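Local coordinates for protein erythropoietin (Homo sapiens, PDB 1EER) that acts as a secreted hormone that binds and dimerises its receptor EPOR, activating JAK2 and driving the proliferation and differentiation of red blood cells, at residues Leu5-Arg10 / Glu159-Gly164; Leu17-Ala22 / Arg143-Phe148. The protein carries 5 engineered substitutions. All blocks are in the same frame, centred on the assembly; numbering follows the deposited sequence.

Contact 1 of 2, residues Leu5-Arg10 / Glu159-Gly164; sequences LICDSR and EACRTG
Cys7 and Cys161 are joined by a disulfide that ties the short 3-10 turn of Ile6 and Cys7, just ahead of helix 9-25, to the end of helix 138-161. The covalent link dominates the contact. Cys7 SG and Cys161 SG lie 2.0 Å apart, and the torsion about their bond is -93°, close to the perpendicular arrangement that a disulfide prefers; with it, Cys7 CB and Cys161 CB come to 3.8 Å. Each sulfur stands beside its own backbone N, anti to the carbonyl carbon (chi1 -73° in Cys7 and -78° in Cys161). Cys7 CA and Cys161 CA are 5.5 Å apart. All five torsions along the bridge are negative, as in the left-handed spiral disulfide, and none is far from a staggered or perpendicular value.

Apolar packing adds little across the segments: Ile6 CG2 approaches Cys161 SG at 4.4 Å. The Ile6 side chain is nevertheless buried, packing on Leu108 and Leu109 of helix 91-111, on Leu112 and on Thr157, so one flank of the bridge adjoins the hydrophobic end of the bundle.

No polar bond crosses between the segments; those present lie within one segment or reach other chains. Asp8 is the N-cap of helix 9-25, its OD1 accepting a weak bond from Arg10 N, while OD2 is hydrogen-bonded to a polar side chain of another protein chain in the assembly. Beyond the bridge, Thr163 OG1 donates to Ala160 O at 2.7 Å, arriving from above the carbonyl plane, and Arg162, the centre of an inverse gamma turn, has Glu159 CA against one face of its guanidinium, toward the rim.

The direct attachment is therefore covalent, closing a loop from Cys7 to Cys161 that would be expected to persist in the oxidising setting of a secreted hormone and to open on reduction.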
loop_
_atom_site.group_PDB
_atom_site.type_symbol
_atom_site.label_atom_id
_atom_site.label_comp_id
_atom_site.label_asym_id
_atom_site.label_seq_id
_atom_site.Cartn_x
_atom_site.Cartn_y
_atom_site.Cartn_z
ATOM N N LEU A 5 6.796 -0.082 14.555
ATOM C CA LEU A 5 6.455 0.594 13.305
ATOM C C LEU A 5 6.444 -0.125 11.960
ATOM O O LEU A 5 5.464 -0.018 11.231
ATOM C CB LEU A 5 7.285 1.870 13.188
ATOM C CG LEU A 5 6.966 2.904 14.276
ATOM C CD1 LEU A 5 7.943 2.741 15.426
ATOM C CD2 LEU A 5 7.052 4.298 13.718
ATOM N N ILE A 6 7.503 -0.840 11.596
ATOM C CA ILE A 6 7.481 -1.509 10.296
ATOM C C ILE A 6 6.643 -2.776 10.322
ATOM O O ILE A 6 6.238 -3.282 9.278
ATOM C CB ILE A 6 8.906 -1.840 9.775
ATOM C CG1 ILE A 6 8.895 -1.832 8.244
ATOM C CG2 ILE A 6 9.382 -3.174 10.313
ATOM C CD1 ILE A 6 10.261 -2.044 7.608
ATOM N N CYS A 7 6.376 -3.274 11.525
ATOM C CA CYS A 7 5.574 -4.476 11.687
ATOM C C CYS A 7 4.095 -4.170 11.538
ATOM O O CYS A 7 3.251 -5.061 11.645
ATOM C CB CYS A 7 5.857 -5.109 13.042
ATOM S SG CYS A 7 7.489 -5.898 13.039
ATOM N N ASP A 8 3.785 -2.900 11.302
ATOM C CA ASP A 8 2.411 -2.482 11.106
ATOM C C ASP A 8 2.242 -2.419 9.596
ATOM O O ASP A 8 2.737 -1.505 8.934
ATOM C CB ASP A 8 2.170 -1.112 11.738
ATOM C CG ASP A 8 0.742 -0.628 11.561
ATOM O OD1 ASP A 8 0.143 -0.861 10.490
ATOM O OD2 ASP A 8 0.209 -0.005 12.499
ATOM N N SER A 9 1.559 -3.421 9.058
ATOM C CA SER A 9 1.327 -3.517 7.627
ATOM C C SER A 9 1.022 -2.181 6.942
ATOM O O SER A 9 1.647 -1.834 5.934
ATOM C CB SER A 9 0.186 -4.501 7.361
ATOM O OG SER A 9 0.697 -5.798 7.145
ATOM N N ARG A 10 0.059 -1.442 7.488
ATOM C CA ARG A 10 -0.357 -0.158 6.925
ATOM C C ARG A 10 0.794 0.830 6.807
ATOM O O ARG A 10 0.830 1.650 5.883
ATOM C CB ARG A 10 -1.458 0.474 7.786
ATOM C CG ARG A 10 -2.723 -0.363 7.977
ATOM C CD ARG A 10 -2.747 -1.616 7.123
ATOM N NE ARG A 10 -3.747 -1.549 6.065
ATOM C CZ ARG A 10 -3.766 -2.361 5.012
ATOM N NH1 ARG A 10 -2.836 -3.300 4.879
ATOM N NH2 ARG A 10 -4.713 -2.232 4.091
ATOM N N GLU A 159 8.199 -12.135 7.870
ATOM C CA GLU A 159 8.732 -13.180 8.728
ATOM C C GLU A 159 9.401 -12.649 9.989
ATOM O O GLU A 159 9.203 -13.187 11.078
ATOM C CB GLU A 159 9.735 -14.033 7.956
ATOM C CG GLU A 159 10.493 -15.027 8.823
ATOM C CD GLU A 159 10.389 -16.456 8.312
ATOM O OE1 GLU A 159 10.436 -16.659 7.077
ATOM O OE2 GLU A 159 10.264 -17.376 9.149
ATOM N N ALA A 160 10.192 -11.590 9.836
ATOM C CA ALA A 160 10.934 -11.014 10.950
ATOM C C ALA A 160 10.050 -10.448 12.055
ATOM O O ALA A 160 10.421 -10.453 13.224
ATOM C CB ALA A 160 11.892 -9.939 10.427
ATOM N N CYS A 161 8.869 -9.981 11.686
ATOM C CA CYS A 161 7.959 -9.392 12.653
ATOM C C CYS A 161 7.372 -10.409 13.614
ATOM O O CYS A 161 6.990 -10.064 14.732
ATOM C CB CYS A 161 6.860 -8.629 11.917
ATOM S SG CYS A 161 7.450 -7.005 11.331
ATOM N N ARG A 162 7.298 -11.664 13.181
ATOM C CA ARG A 162 6.785 -12.725 14.039
ATOM C C ARG A 162 7.941 -13.146 14.941
ATOM O O ARG A 162 8.574 -14.177 14.711
ATOM C CB ARG A 162 6.315 -13.915 13.199
ATOM C CG ARG A 162 5.255 -13.576 12.164
ATOM C CD ARG A 162 4.726 -14.839 11.491
ATOM N NE ARG A 162 5.054 -14.892 10.066
ATOM C CZ ARG A 162 5.908 -15.758 9.525
ATOM N NH1 ARG A 162 6.529 -16.650 10.290
ATOM N NH2 ARG A 162 6.145 -15.732 8.219
ATOM N N THR A 163 8.224 -12.335 15.958
ATOM C CA THR A 163 9.328 -12.619 16.875
ATOM C C THR A 163 9.038 -12.359 18.355
ATOM O O THR A 163 9.333 -11.280 18.878
ATOM C CB THR A 163 10.592 -11.811 16.493
ATOM O OG1 THR A 163 11.061 -12.238 15.208
ATOM C CG2 THR A 163 11.702 -12.019 17.529
ATOM N N GLY A 164 8.462 -13.357 19.025
ATOM C CA GLY A 164 8.181 -13.237 20.444
ATOM C C GLY A 164 9.431 -13.685 21.181
ATOM O O GLY A 164 10.542 -13.305 20.796
#

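Contact 2 of 2, residues Leu17-Ala22 / Arg143-Phe148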
loop_
_atom_site.group_PDB
_atom_site.type_symbol
_atom_site.label_atom_id
_atom_site.label_comp_id
_atom_site.label_asym_id
_atom_site.label_seq_id
_atom_site.Cartn_x
_atom_site.Cartn_y
_atom_site.Cartn_z
ATOM N N LEU A 17 2.480 1.208 -2.008
ATOM C CA LEU A 17 1.496 1.800 -2.909
ATOM C C LEU A 17 2.094 2.993 -3.651
ATOM O O LEU A 17 1.728 3.273 -4.788
ATOM C CB LEU A 17 0.245 2.222 -2.139
ATOM C CG LEU A 17 -0.520 1.068 -1.485
ATOM C CD1 LEU A 17 -1.646 1.630 -0.633
ATOM C CD2 LEU A 17 -1.055 0.130 -2.555
ATOM N N GLU A 18 3.016 3.698 -3.006
ATOM C CA GLU A 18 3.670 4.827 -3.645
ATOM C C GLU A 18 4.476 4.282 -4.819
ATOM O O GLU A 18 4.408 4.812 -5.929
ATOM C CB GLU A 18 4.624 5.505 -2.663
ATOM C CG GLU A 18 4.288 6.946 -2.348
ATOM C CD GLU A 18 4.863 7.396 -1.019
ATOM O OE1 GLU A 18 6.026 7.049 -0.721
ATOM O OE2 GLU A 18 4.146 8.092 -0.269
ATOM N N ALA A 19 5.235 3.218 -4.558
ATOM C CA ALA A 19 6.073 2.592 -5.576
ATOM C C ALA A 19 5.246 2.058 -6.746
ATOM O O ALA A 19 5.674 2.130 -7.902
ATOM C CB ALA A 19 6.904 1.472 -4.955
ATOM N N LYS A 20 4.058 1.530 -6.444
ATOM C CA LYS A 20 3.160 1.000 -7.470
ATOM C C LYS A 20 2.760 2.136 -8.405
ATOM O O LYS A 20 2.770 1.983 -9.627
ATOM C CB LYS A 20 1.912 0.402 -6.813
ATOM C CG LYS A 20 0.904 -0.219 -7.764
ATOM C CD LYS A 20 -0.036 -1.137 -6.990
ATOM C CE LYS A 20 -1.377 -1.275 -7.670
ATOM N NZ LYS A 20 -1.293 -2.106 -8.901
ATOM N N GLU A 21 2.421 3.283 -7.821
ATOM C CA GLU A 21 2.014 4.438 -8.607
ATOM C C GLU A 21 3.196 4.936 -9.433
ATOM O O GLU A 21 3.041 5.321 -10.591
ATOM C CB GLU A 21 1.483 5.542 -7.686
ATOM C CG GLU A 21 0.986 6.788 -8.408
ATOM C CD GLU A 21 -0.205 6.526 -9.322
ATOM O OE1 GLU A 21 -0.842 5.462 -9.180
ATOM O OE2 GLU A 21 -0.501 7.386 -10.184
ATOM N N ALA A 22 4.383 4.911 -8.842
ATOM C CA ALA A 22 5.574 5.352 -9.554
ATOM C C ALA A 22 5.761 4.432 -10.760
ATOM O O ALA A 22 5.870 4.895 -11.897
ATOM C CB ALA A 22 6.792 5.281 -8.634
ATOM N N ARG A 143 10.119 0.350 -11.677
ATOM C CA ARG A 143 9.542 -0.989 -11.660
ATOM C C ARG A 143 10.337 -1.825 -10.657
ATOM O O ARG A 143 9.777 -2.622 -9.904
ATOM C CB ARG A 143 9.612 -1.621 -13.053
ATOM C CG ARG A 143 9.181 -3.089 -13.092
ATOM C CD ARG A 143 9.164 -3.636 -14.521
ATOM N NE ARG A 143 10.499 -3.739 -15.115
ATOM C CZ ARG A 143 10.892 -3.051 -16.183
ATOM N NH1 ARG A 143 10.054 -2.211 -16.768
ATOM N NH2 ARG A 143 12.119 -3.211 -16.674
ATOM N N VAL A 144 11.649 -1.626 -10.641
ATOM C CA VAL A 144 12.528 -2.346 -9.719
ATOM C C VAL A 144 12.233 -1.890 -8.277
ATOM O O VAL A 144 12.227 -2.697 -7.339
ATOM C CB VAL A 144 14.038 -2.066 -10.062
ATOM C CG1 VAL A 144 14.930 -2.398 -8.872
ATOM C CG2 VAL A 144 14.464 -2.870 -11.281
ATOM N N TYR A 145 12.000 -0.588 -8.115
ATOM C CA TYR A 145 11.699 0.002 -6.818
ATOM C C TYR A 145 10.474 -0.698 -6.233
ATOM O O TYR A 145 10.497 -1.128 -5.082
ATOM C CB TYR A 145 11.433 1.509 -6.985
ATOM C CG TYR A 145 10.922 2.229 -5.753
ATOM C CD1 TYR A 145 11.574 2.111 -4.527
ATOM C CD2 TYR A 145 9.816 3.074 -5.830
ATOM C CE1 TYR A 145 11.143 2.823 -3.402
ATOM C CE2 TYR A 145 9.369 3.795 -4.709
ATOM C CZ TYR A 145 10.041 3.662 -3.498
ATOM O OH TYR A 145 9.610 4.359 -2.390
ATOM N N SER A 146 9.417 -0.819 -7.037
ATOM C CA SER A 146 8.174 -1.478 -6.613
ATOM C C SER A 146 8.350 -2.985 -6.378
ATOM O O SER A 146 7.926 -3.508 -5.349
ATOM C CB SER A 146 7.072 -1.247 -7.659
ATOM O OG SER A 146 5.874 -1.918 -7.310
ATOM N N ASN A 147 8.978 -3.680 -7.326
ATOM C CA ASN A 147 9.180 -5.119 -7.194
ATOM C C ASN A 147 10.007 -5.463 -5.962
ATOM O O ASN A 147 9.771 -6.489 -5.317
ATOM C CB ASN A 147 9.855 -5.689 -8.450
ATOM C CG ASN A 147 8.855 -6.082 -9.531
ATOM O OD1 ASN A 147 7.659 -6.194 -9.278
ATOM N ND2 ASN A 147 9.348 -6.294 -10.739
ATOM N N PHE A 148 10.977 -4.607 -5.631
ATOM C CA PHE A 148 11.819 -4.850 -4.456
ATOM C C PHE A 148 11.074 -4.683 -3.124
ATOM O O PHE A 148 11.145 -5.550 -2.240
ATOM C CB PHE A 148 13.038 -3.921 -4.459
ATOM C CG PHE A 148 14.086 -4.305 -3.449
ATOM C CD1 PHE A 148 13.981 -3.892 -2.126
ATOM C CD2 PHE A 148 15.175 -5.092 -3.819
ATOM C CE1 PHE A 148 14.941 -4.253 -1.185
ATOM C CE2 PHE A 148 16.142 -5.461 -2.886
ATOM C CZ PHE A 148 16.026 -5.041 -1.566
HETATM O O HOH W 1 8.109 6.249 -2.671
#
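Tyr145 reaches across to Ala19 where helices 9-25 and 138-161 pack in the four-helix bundle of this cytokine. The two segments run nearly antiparallel, at 151°, with axes 8.1 Å apart at closest approach, consistent with the small side chains of Ala19 and Ser146, whose CA atoms are the nearest pair across the segments.

From CB, the tyrosine side chain heads for the opposite helix, with CG anti to the backbone N (chi1 172°). Tyr145 CG itself is 4.2 Å from Ala19 CB and begins the packing. Farther along, CD2 and CE2 of Tyr145 both lie 3.4 Å from Ala19 CB, a methyl carbon that meets the ring obliquely; Tyr145 CE2 also comes to 3.6 Å from Ala19 CA. CZ is already receding from the methyl. Leu102 and Ala98 of helix 91-111 also touch this side chain, bringing a third helix to the ring. Beside it, Ser146 CB packs against Ala19 CB at 3.8 Å, and its OG stands near Lys20 CA without a hydrogen bond across the interface.

On helix 138-161, Arg143 and Asn147 turn away from this interface and bind another protein chain of the assembly, through ionic and hydrogen bonds respectively. At the tyrosine tip, a water lies at the ring edge and in its plane; its approach to Tyr145 OH is implausibly short, so that link is doubtful, but the water donates a 3.0 Å hydrogen bond to Glu18 OE1.

Both contacts join helix 9-25, or the turn leading into it, to helix 138-161, and contact 2 is nested in the loop that contact 1 closes. Their centres are 20 Å apart. Contact 1 sits at one end of the bundle, its centre about 18 Å from the chain centre and only partly buried, where the chain ends meet and a covalent bridge does the joining. Contact 2, with its centre about 9 Å from that of the chain, is a buried helix-helix crossing that rests on close van der Waals packing, with a water at its edge bonded to Glu18. Helix 91-111 lies against both, and each site also has residues meeting other protein chains.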